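Protoporphyrinogen oxidase (Exiguobacterium sibiricum, PDB 3LOV) probably catalyses the FAD-dependent oxidation of coproporphyrinogen III to coproporphyrin III with oxygen, a step of coproporphyrin-dependent heme b biosynthesis. Local coordinates at residues A18-A23 / A454-I458; F27-I32 / E247-I251; L257-R262 / L293-A297; G265-L269 / A278-L282. All coordinates share one frame; numbering follows the deposited sequence.

Contact 1: A18-A23 / A454-I458; sequences AAAYYA and AKTMI
I458 and Y22 bury the most surface where helix segments 454-458 and 18-23 meet. I458 lies against the backbone of the facing helix; CG1 and CD1 span A19 and A23, while CG2 rests on A23. CG1 comes to 3.5 Å from O of A19. CG2 is 3.7 Å from CA of A23. CD1 reaches on to CB of A23 at 4.1 Å. Y22 meets K455 instead. CG of K455 sits 3.8 Å from the centroid of the Y22 ring, almost exactly on the ring normal, a CH-pi contact over the face. K455 CG stands anti to the backbone N (chi1 -164°), and this carries the aliphatic chain over the ring at about a right angle to the Y22 side chain. CB of K455 adds a contact of 3.7 Å with CE2 of Y22. CD2 of Y21 lies over the opposite face, nearer the rim, so the ring is packed on both sides. With an alanine in place of Y22, a gap would probably open between Y21 and K455, and the lysine chain would lose the surface that steadies it. Small residues line the remainder: CB of A454 is 3.6 Å from N of A19. The segment axes approach to 8.7 Å and cross at -44°. L282 of strand 280-283 touches both A19 and I458. This is packing of two helices on the parallel sheet of a Rossmann-type FAD-binding fold; helix 14-26 carries the FAD-binding T15 near its start, and helix 447-463 carries L447 and C450.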
# COMPACT_ATOMS: atom_id res chain seq x y z
N ALA A 18 7.08 14.95 1.52
CA ALA A 18 7.78 14.64 2.76
C ALA A 18 9.27 14.92 2.64
O ALA A 18 9.91 15.43 3.58
CB ALA A 18 7.56 13.20 3.17
N ALA A 19 9.85 14.57 1.51
CA ALA A 19 11.26 14.85 1.34
C ALA A 19 11.51 16.38 1.46
O ALA A 19 12.49 16.79 2.05
CB ALA A 19 11.79 14.30 0.00
N ALA A 20 10.64 17.22 0.92
CA ALA A 20 10.93 18.65 0.90
C ALA A 20 10.85 19.18 2.33
O ALA A 20 11.67 20.03 2.71
CB ALA A 20 9.97 19.39 0.01
N TYR A 21 9.87 18.66 3.08
CA TYR A 21 9.59 19.05 4.46
C TYR A 21 10.81 18.77 5.28
O TYR A 21 11.29 19.63 6.02
CB TYR A 21 8.39 18.27 5.04
CG TYR A 21 8.15 18.54 6.52
CD1 TYR A 21 7.44 19.66 6.95
CD2 TYR A 21 8.67 17.68 7.49
CE1 TYR A 21 7.27 19.91 8.31
CE2 TYR A 21 8.51 17.94 8.82
CZ TYR A 21 7.79 19.05 9.23
OH TYR A 21 7.64 19.30 10.57
N TYR A 22 11.31 17.55 5.17
CA TYR A 22 12.46 17.16 5.96
C TYR A 22 13.73 17.87 5.47
O TYR A 22 14.60 18.17 6.28
CB TYR A 22 12.69 15.65 5.92
CG TYR A 22 11.63 14.83 6.60
CD1 TYR A 22 11.32 15.03 7.93
CD2 TYR A 22 10.94 13.83 5.90
CE1 TYR A 22 10.34 14.28 8.57
CE2 TYR A 22 9.93 13.07 6.52
CZ TYR A 22 9.64 13.32 7.86
OH TYR A 22 8.67 12.59 8.50
N ALA A 23 13.84 18.11 4.16
CA ALA A 23 15.01 18.80 3.61
C ALA A 23 15.04 20.24 4.11
O ALA A 23 16.13 20.76 4.37
CB ALA A 23 15.07 18.76 2.00
N ALA A 454 11.67 8.79 2.35
CA ALA A 454 12.05 10.20 2.19
C ALA A 454 12.98 10.69 3.34
O ALA A 454 14.05 11.21 3.07
CB ALA A 454 10.80 11.13 2.08
N LYS A 455 12.58 10.50 4.60
CA LYS A 455 13.37 10.97 5.73
C LYS A 455 14.78 10.35 5.75
O LYS A 455 15.78 11.06 5.90
CB LYS A 455 12.67 10.66 7.05
CG LYS A 455 13.22 11.44 8.27
CD LYS A 455 12.68 10.82 9.56
CE LYS A 455 12.77 11.77 10.76
NZ LYS A 455 13.85 12.75 10.57
N THR A 456 14.86 9.03 5.60
CA THR A 456 16.19 8.42 5.58
C THR A 456 17.03 8.93 4.38
O THR A 456 18.24 9.11 4.52
CB THR A 456 16.10 6.89 5.58
OG1 THR A 456 15.17 6.49 6.59
CG2 THR A 456 17.44 6.24 5.89
N MSE A 457 16.45 9.14 3.19
CA MSE A 457 17.30 9.60 2.10
C MSE A 457 17.72 11.06 2.32
O MSE A 457 18.87 11.41 2.12
CB MSE A 457 16.69 9.41 0.71
CG MSE A 457 16.56 7.95 0.31
SE MSE A 457 18.25 7.03 0.19
CE MSE A 457 18.22 5.78 1.69
N ILE A 458 16.82 11.91 2.80
CA ILE A 458 17.23 13.28 3.13
C ILE A 458 18.38 13.28 4.15
O ILE A 458 19.39 13.96 3.93
CB ILE A 458 16.01 14.18 3.61
CG1 ILE A 458 15.07 14.44 2.45
CG2 ILE A 458 16.48 15.49 4.27
CD1 ILE A 458 15.72 14.84 1.17

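Contact 2: F27-I32 / E247-I251; sequences FPDLNI and ERSEI
The carbonyl oxygen of L30 takes two hydrogen bonds from R248. NH2 of R248 lies 2.9 Å from O of L30, in the carbonyl plane and on a lone pair. NE of R248 is farther, 3.2 Å from the same O of L30, and stands above that plane. The oxygen stays close to the guanidinium plane for both, so the arginine grips it side-on. CG of R248 sits between the backbone N and the carbonyl carbon (chi1 74°), and the chain then runs extended from CG to NE to reach the loop. O of P28 lies over the centre of one guanidinium face. CD1 of I32 is over the other, 3.6 Å from NH2 of R248. The gripped loop is a type I turn from F27 to L30. It leads into strand 31-35, which closes the beta-alpha-beta unit of strand 6-10, helix 14-26 and strand 31-35 in the Rossmann-type domain. Strand 250-252 pairs in parallel with strand 31-35 and is outermost in the sheet. N of E250 donates to O of I32 at 2.9 Å, with an angle of 163° at the hydrogen. A water accepts from N of I32 at 2.9 Å and donates to O of R248 at 2.8 Å, joining the backbones where they do not bond directly. OG of S249 packs 3.3 Å from CG2 of I32. Its hydrogen bond goes to E24 of helix 14-26, whose carboxylate also takes the backbone N-H groups of E247 and R248.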
# COMPACT_ATOMS: atom_id res chain seq x y z
N PHE A 27 18.63 21.08 6.18
CA PHE A 27 19.58 21.92 5.42
C PHE A 27 19.07 23.31 5.24
O PHE A 27 18.65 23.65 4.14
CB PHE A 27 19.77 21.35 4.02
CG PHE A 27 20.05 19.91 4.01
CD1 PHE A 27 21.14 19.43 4.69
CD2 PHE A 27 19.25 19.04 3.31
CE1 PHE A 27 21.43 18.09 4.68
CE2 PHE A 27 19.52 17.69 3.30
CZ PHE A 27 20.61 17.21 3.99
N PRO A 28 19.14 24.12 6.28
CA PRO A 28 18.66 25.50 6.17
C PRO A 28 19.32 26.29 5.00
O PRO A 28 18.68 27.18 4.46
CB PRO A 28 19.04 26.11 7.53
CG PRO A 28 19.07 24.94 8.47
CD PRO A 28 19.67 23.83 7.62
N ASP A 29 20.55 25.95 4.62
CA ASP A 29 21.30 26.72 3.61
C ASP A 29 21.18 26.16 2.19
O ASP A 29 21.72 26.74 1.27
CB ASP A 29 22.80 26.77 3.97
CG ASP A 29 23.08 27.53 5.28
OD1 ASP A 29 22.25 28.40 5.66
OD2 ASP A 29 24.13 27.26 5.91
N LEU A 30 20.45 25.05 2.01
CA LEU A 30 20.29 24.44 0.69
C LEU A 30 18.99 24.84 -0.02
O LEU A 30 17.89 24.78 0.54
CB LEU A 30 20.30 22.92 0.82
CG LEU A 30 20.62 22.10 -0.43
CD1 LEU A 30 22.10 22.19 -0.70
CD2 LEU A 30 20.16 20.64 -0.22
N ASN A 31 19.15 25.21 -1.29
CA ASN A 31 18.04 25.55 -2.18
C ASN A 31 17.28 24.29 -2.60
O ASN A 31 17.92 23.30 -2.95
CB ASN A 31 18.61 26.25 -3.43
CG ASN A 31 19.48 27.48 -3.06
OD1 ASN A 31 18.94 28.57 -2.80
ND2 ASN A 31 20.83 27.28 -2.97
N ILE A 32 15.94 24.35 -2.62
CA ILE A 32 15.09 23.14 -2.84
C ILE A 32 14.08 23.44 -3.90
O ILE A 32 13.32 24.39 -3.77
CB ILE A 32 14.37 22.69 -1.55
CG1 ILE A 32 15.40 22.33 -0.47
CG2 ILE A 32 13.44 21.48 -1.86
CD1 ILE A 32 14.92 22.41 0.96
N GLU A 247 8.40 26.51 3.41
CA GLU A 247 8.66 27.96 3.44
C GLU A 247 9.59 28.49 2.36
O GLU A 247 9.60 29.68 2.11
CB GLU A 247 9.20 28.36 4.81
CG GLU A 247 8.14 28.31 5.89
CD GLU A 247 8.64 28.80 7.24
OE1 GLU A 247 9.48 28.10 7.90
OE2 GLU A 247 8.18 29.89 7.63
N ARG A 248 10.39 27.63 1.75
CA ARG A 248 11.28 28.11 0.72
C ARG A 248 11.43 27.19 -0.50
O ARG A 248 12.01 27.58 -1.50
CB ARG A 248 12.64 28.43 1.34
CG ARG A 248 13.46 27.24 1.69
CD ARG A 248 14.87 27.68 2.08
NE ARG A 248 15.78 26.54 2.17
CZ ARG A 248 15.82 25.70 3.19
NH1 ARG A 248 15.04 25.87 4.24
NH2 ARG A 248 16.68 24.68 3.17
N SER A 249 10.87 25.99 -0.43
CA SER A 249 10.92 25.06 -1.58
C SER A 249 10.10 25.59 -2.74
O SER A 249 8.98 26.00 -2.55
CB SER A 249 10.35 23.72 -1.16
OG SER A 249 11.12 23.13 -0.14
N GLU A 250 10.67 25.59 -3.93
CA GLU A 250 9.92 25.99 -5.12
C GLU A 250 9.25 24.77 -5.76
O GLU A 250 9.91 23.82 -6.12
CB GLU A 250 10.85 26.62 -6.13
CG GLU A 250 10.10 27.38 -7.22
CD GLU A 250 10.90 27.53 -8.50
OE1 GLU A 250 12.13 27.31 -8.46
OE2 GLU A 250 10.30 27.87 -9.54
N ILE A 251 7.92 24.80 -5.89
CA ILE A 251 7.16 23.67 -6.44
C ILE A 251 6.84 23.99 -7.89
O ILE A 251 6.13 24.96 -8.15
CB ILE A 251 5.77 23.45 -5.74
CG1 ILE A 251 5.88 23.31 -4.21
CG2 ILE A 251 5.04 22.28 -6.39
CD1 ILE A 251 6.08 21.99 -3.71
O HOH W 1 14.62 26.89 -2.06

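Contact 3: L257-R262 / L293-A297; sequences LLAISR and LLPDA. With FAD (flavin-adenine dinucleotide), chain B.
L293 and L257 cross obliquely, and only their ends meet: CD2 of L257 is 3.7 Å from CD1 of L293. The other methyl of L293 lies against the peptide between L258 and A259, with CD2 of L293 3.6 Å from C of L258. I260 crosses L294 at a slant, CD1 of I260 3.8 Å from CD2 of L294. A water bridges the two backbones. It accepts from N of I260 at 2.9 Å and donates to O of L293 at 2.8 Å. R262 and D296 come from opposite directions. Their guanidinium and carboxylate planes are only 14° apart. NH2 of R262 donates to OD2 of D296 at 2.6 Å, a salt bridge that uses the anti lone pair of the oxygen. CG of R262 is anti to the carbonyl carbon (chi1 -55°), and the chain runs extended from CG to NE to the turn L294-A297. NH1 of R262 bonds to O of Q431, and Y432 makes a cation-pi contact with the same group. At the other end, L257 meets the cofactor through its backbone. Its N donates to N1A of FAD at 3.1 Å, nearly straight at 174°. N6A of FAD donates to O of L257 at 3.3 Å. The contact thus runs from an ion pair, through leucine packing, to the adenine. The backbone offers a donor to the ring nitrogen and an acceptor to the amino group, a pattern that would suit adenine.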
# COMPACT_ATOMS: atom_id res chain seq x y z
N LEU A 257 10.39 15.72 -15.40
CA LEU A 257 11.83 15.59 -15.64
C LEU A 257 11.96 14.64 -16.81
O LEU A 257 11.38 13.56 -16.79
CB LEU A 257 12.56 15.00 -14.42
CG LEU A 257 14.02 14.60 -14.65
CD1 LEU A 257 14.84 15.87 -14.93
CD2 LEU A 257 14.62 13.78 -13.47
N LEU A 258 12.71 15.07 -17.82
CA LEU A 258 12.82 14.36 -19.10
C LEU A 258 14.18 13.72 -19.32
O LEU A 258 14.28 12.80 -20.12
CB LEU A 258 12.58 15.36 -20.23
CG LEU A 258 11.23 16.05 -20.26
CD1 LEU A 258 11.13 17.06 -21.41
CD2 LEU A 258 10.12 15.02 -20.36
N ALA A 259 15.22 14.19 -18.64
CA ALA A 259 16.58 13.68 -18.87
C ALA A 259 17.51 14.25 -17.83
O ALA A 259 17.27 15.34 -17.31
CB ALA A 259 17.10 14.05 -20.25
N ILE A 260 18.56 13.50 -17.52
CA ILE A 260 19.63 13.94 -16.60
C ILE A 260 20.99 13.92 -17.34
O ILE A 260 21.37 12.92 -17.92
CB ILE A 260 19.68 13.03 -15.34
CG1 ILE A 260 18.33 13.09 -14.56
CG2 ILE A 260 20.84 13.40 -14.39
CD1 ILE A 260 18.28 12.19 -13.33
N SER A 261 21.71 15.03 -17.34
CA SER A 261 23.06 15.09 -17.98
C SER A 261 24.09 15.63 -17.03
O SER A 261 23.77 16.40 -16.13
CB SER A 261 23.02 15.99 -19.18
OG SER A 261 21.94 15.65 -20.01
N ARG A 262 25.34 15.30 -17.30
CA ARG A 262 26.40 15.73 -16.44
C ARG A 262 26.83 17.17 -16.77
O ARG A 262 26.95 17.53 -17.93
CB ARG A 262 27.56 14.75 -16.55
CG ARG A 262 27.07 13.32 -16.25
CD ARG A 262 28.21 12.37 -15.99
NE ARG A 262 27.80 10.98 -16.23
CZ ARG A 262 27.42 10.12 -15.28
NH1 ARG A 262 27.38 10.49 -14.02
NH2 ARG A 262 27.08 8.88 -15.61
N LEU A 293 15.96 7.21 -17.06
CA LEU A 293 16.67 8.47 -16.79
C LEU A 293 18.15 8.28 -16.42
O LEU A 293 18.94 9.23 -16.53
CB LEU A 293 15.98 9.24 -15.65
CG LEU A 293 14.60 9.86 -15.92
CD1 LEU A 293 14.03 10.32 -14.59
CD2 LEU A 293 14.62 11.00 -16.95
N LEU A 294 18.53 7.08 -15.97
CA LEU A 294 19.92 6.84 -15.54
C LEU A 294 20.57 5.74 -16.37
O LEU A 294 20.88 4.67 -15.85
CB LEU A 294 19.99 6.52 -14.04
CG LEU A 294 19.33 7.52 -13.09
CD1 LEU A 294 19.21 6.91 -11.66
CD2 LEU A 294 20.09 8.90 -13.06
N PRO A 295 20.84 6.02 -17.65
CA PRO A 295 21.28 4.98 -18.58
C PRO A 295 22.68 4.42 -18.33
O PRO A 295 22.94 3.31 -18.77
CB PRO A 295 21.23 5.69 -19.94
CG PRO A 295 21.31 7.14 -19.61
CD PRO A 295 20.54 7.28 -18.35
N ASP A 296 23.54 5.14 -17.61
CA ASP A 296 24.86 4.63 -17.23
C ASP A 296 24.82 3.74 -16.02
O ASP A 296 25.83 3.19 -15.63
CB ASP A 296 25.82 5.78 -16.93
CG ASP A 296 25.97 6.73 -18.11
OD1 ASP A 296 25.66 6.30 -19.23
OD2 ASP A 296 26.35 7.90 -17.90
N ALA A 297 23.66 3.62 -15.39
CA ALA A 297 23.53 2.75 -14.27
C ALA A 297 22.91 1.43 -14.74
O ALA A 297 21.95 1.41 -15.49
CB ALA A 297 22.69 3.40 -13.21
PA FAD B . 3.23 8.41 -6.17
O1A FAD B . 2.07 8.71 -5.28
O2A FAD B . 3.05 7.49 -7.31
O5B FAD B . 3.80 9.80 -6.71
C5B FAD B . 4.69 9.88 -7.80
C4B FAD B . 4.68 11.33 -8.30
O4B FAD B . 5.71 11.54 -9.26
C3B FAD B . 3.34 11.68 -8.92
O3B FAD B . 2.86 12.92 -8.46
C2B FAD B . 3.70 11.69 -10.39
O2B FAD B . 2.94 12.57 -11.14
C1B FAD B . 5.14 12.15 -10.38
N9A FAD B . 5.93 11.81 -11.58
C8A FAD B . 5.91 10.71 -12.41
N7A FAD B . 6.84 10.85 -13.38
C5A FAD B . 7.46 12.06 -13.19
C6A FAD B . 8.50 12.73 -13.84
N6A FAD B . 9.12 12.19 -14.89
N1A FAD B . 8.91 13.97 -13.38
C2A FAD B . 8.34 14.52 -12.26
N3A FAD B . 7.33 13.84 -11.59
C4A FAD B . 6.90 12.65 -12.06
N1 FAD B . -0.69 2.83 1.39
C2 FAD B . -1.16 2.90 2.68
O2 FAD B . -0.40 3.18 3.61
N3 FAD B . -2.48 2.62 2.93
C4 FAD B . -3.34 2.26 1.95
O4 FAD B . -4.50 2.06 2.24
C4X FAD B . -2.88 2.15 0.66
N5 FAD B . -3.77 1.83 -0.36
C5X FAD B . -3.29 1.75 -1.67
C6 FAD B . -4.15 1.38 -2.70
C7 FAD B . -3.68 1.30 -4.02
C7M FAD B . -4.62 0.92 -5.13
C8 FAD B . -2.34 1.61 -4.32
C8M FAD B . -1.78 1.51 -5.73
C9 FAD B . -1.47 1.98 -3.30
C9A FAD B . -1.93 2.05 -1.96
N10 FAD B . -1.06 2.43 -0.93
C10 FAD B . -1.55 2.47 0.38
C1' FAD B . 0.40 2.75 -1.15
C2' FAD B . 0.56 4.28 -1.28
O2' FAD B . -0.14 4.70 -2.39
C3' FAD B . 2.02 4.73 -1.42
O3' FAD B . 2.59 4.58 -0.13
C4' FAD B . 2.23 6.21 -1.84
O4' FAD B . 1.17 6.82 -2.55
C5' FAD B . 3.44 6.36 -2.74
O5' FAD B . 3.68 7.72 -2.97
P FAD B . 4.92 8.15 -3.84
O1P FAD B . 6.13 7.28 -3.58
O2P FAD B . 5.18 9.64 -3.82
O3P FAD B . 4.47 7.78 -5.36
O HOH W 2 18.59 10.86 -18.77

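Contact 4: G265-L269 / A278-L282; sequences GRYRL and ADYVL
The guanidinium of R266 meets the carboxylate of D279 edge on, their planes 26° apart. NE of R266 donates to OD1 of D279 at 3.1 Å. NH2 of R266 donates to OD2 of D279 at 3.2 Å. Each oxygen is met on its syn side, about 34° out of the carboxylate plane, so the doubled salt bridge is bidentate but not flat. The arginine chain bends at chi3 (64°), and this turns NE and NH2 together to D279. OD2 also accepts from the backbone N of R6, in strand 6-10. A leucine in place of R266 is likely to leave the carboxylate of D279 without its mate charge and freer to turn. The Y267 ring has O of D279 at its edge, 4.2 Å from CD2 of Y267. Its OH bonds to O of P433. The backbones of Y267 and A278 form an antiparallel hydrogen-bonded pair: N of Y267 to O of A278 and N of A278 to O of Y267 are each 2.9 Å. Next to this pair L269 and V281 meet tip to tip, with CD1 of L269 4.2 Å from CG2 of V281. L269 also packs CD2 on CB of A278, at 4.3 Å. After A278 the chain passes D279 and enters strand 280-283 of the parallel sheet. A three-stranded antiparallel meander handing over to the central sheet in this way is a feature of Rossmann-type FAD-binding domains.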
# COMPACT_ATOMS: atom_id res chain seq x y z
N GLY A 265 30.30 17.48 -12.57
CA GLY A 265 30.13 17.23 -11.13
C GLY A 265 28.71 17.56 -10.66
O GLY A 265 28.24 17.02 -9.68
N ARG A 266 28.04 18.46 -11.35
CA ARG A 266 26.66 18.79 -11.07
C ARG A 266 25.82 18.12 -12.15
O ARG A 266 26.33 17.38 -12.99
CB ARG A 266 26.47 20.34 -11.07
CG ARG A 266 27.51 21.19 -10.26
CD ARG A 266 27.17 22.71 -10.25
NE ARG A 266 25.89 22.97 -9.56
CZ ARG A 266 24.99 23.91 -9.88
NH1 ARG A 266 25.18 24.78 -10.87
NH2 ARG A 266 23.87 23.99 -9.16
N TYR A 267 24.52 18.39 -12.17
CA TYR A 267 23.65 17.80 -13.16
C TYR A 267 22.80 18.86 -13.80
O TYR A 267 22.40 19.83 -13.15
CB TYR A 267 22.77 16.72 -12.49
CG TYR A 267 23.59 15.59 -11.95
CD1 TYR A 267 24.06 14.60 -12.80
CD2 TYR A 267 23.90 15.50 -10.59
CE1 TYR A 267 24.87 13.56 -12.31
CE2 TYR A 267 24.68 14.47 -10.11
CZ TYR A 267 25.16 13.50 -10.98
OH TYR A 267 25.93 12.46 -10.50
N ARG A 268 22.52 18.65 -15.07
CA ARG A 268 21.61 19.47 -15.80
C ARG A 268 20.37 18.63 -15.99
O ARG A 268 20.44 17.55 -16.58
CB ARG A 268 22.21 19.85 -17.14
CG ARG A 268 21.28 20.61 -18.03
CD ARG A 268 22.02 21.17 -19.26
NE ARG A 268 21.08 21.60 -20.29
CZ ARG A 268 21.33 22.50 -21.24
NH1 ARG A 268 22.50 23.13 -21.33
NH2 ARG A 268 20.39 22.79 -22.12
N LEU A 269 19.23 19.13 -15.49
CA LEU A 269 17.96 18.37 -15.53
C LEU A 269 17.07 18.97 -16.59
O LEU A 269 16.69 20.14 -16.52
CB LEU A 269 17.29 18.38 -14.16
CG LEU A 269 17.70 17.33 -13.11
CD1 LEU A 269 19.18 17.13 -12.95
CD2 LEU A 269 17.10 17.73 -11.76
N ALA A 278 21.32 20.99 -10.69
CA ALA A 278 21.27 20.41 -9.34
C ALA A 278 22.61 19.83 -8.89
O ALA A 278 23.41 19.37 -9.72
CB ALA A 278 20.21 19.32 -9.29
N ASP A 279 22.85 19.85 -7.59
CA ASP A 279 23.93 19.11 -6.99
C ASP A 279 23.40 17.78 -6.44
O ASP A 279 24.08 16.77 -6.56
CB ASP A 279 24.57 19.95 -5.91
CG ASP A 279 25.04 21.28 -6.46
OD1 ASP A 279 26.17 21.31 -6.99
OD2 ASP A 279 24.23 22.23 -6.49
N TYR A 280 22.20 17.81 -5.84
CA TYR A 280 21.58 16.60 -5.29
C TYR A 280 20.25 16.40 -5.97
O TYR A 280 19.50 17.35 -6.18
CB TYR A 280 21.42 16.75 -3.79
CG TYR A 280 22.71 17.15 -3.13
CD1 TYR A 280 23.78 16.25 -3.01
CD2 TYR A 280 22.89 18.45 -2.67
CE1 TYR A 280 25.00 16.64 -2.41
CE2 TYR A 280 24.10 18.84 -2.08
CZ TYR A 280 25.13 17.94 -1.95
OH TYR A 280 26.29 18.38 -1.37
N VAL A 281 19.97 15.15 -6.35
CA VAL A 281 18.72 14.80 -6.97
C VAL A 281 18.07 13.65 -6.17
O VAL A 281 18.72 12.62 -5.96
CB VAL A 281 18.91 14.36 -8.44
CG1 VAL A 281 17.54 14.15 -9.14
CG2 VAL A 281 19.77 15.38 -9.20
N LEU A 282 16.82 13.85 -5.74
CA LEU A 282 16.02 12.78 -5.12
C LEU A 282 14.91 12.40 -6.10
O LEU A 282 13.99 13.18 -6.37
CB LEU A 282 15.47 13.14 -3.72
CG LEU A 282 14.77 11.99 -2.92
CD1 LEU A 282 15.73 10.86 -2.41
CD2 LEU A 282 14.00 12.54 -1.73

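In the fold
All four contacts belong to the FAD-binding part of the chain. Contact 1 joins parts near the two ends of the chain, and the other three are nested inside its loop; contact 2 closes before contact 3 opens, and contact 4 lies within contact 3. Contacts 1 and 2 have centres 12 Å apart and touch, and helix 14-26 leads into strand 31-35. Contacts 3 and 4 are 10 Å apart and share the meander of strands 259-263 and 266-270. Strand 280-283 carries contact 4 into the parallel sheet that also holds contact 2, and its L282 packs on contact 1. Early, middle and late parts of the chain thus build one domain round the cofactor.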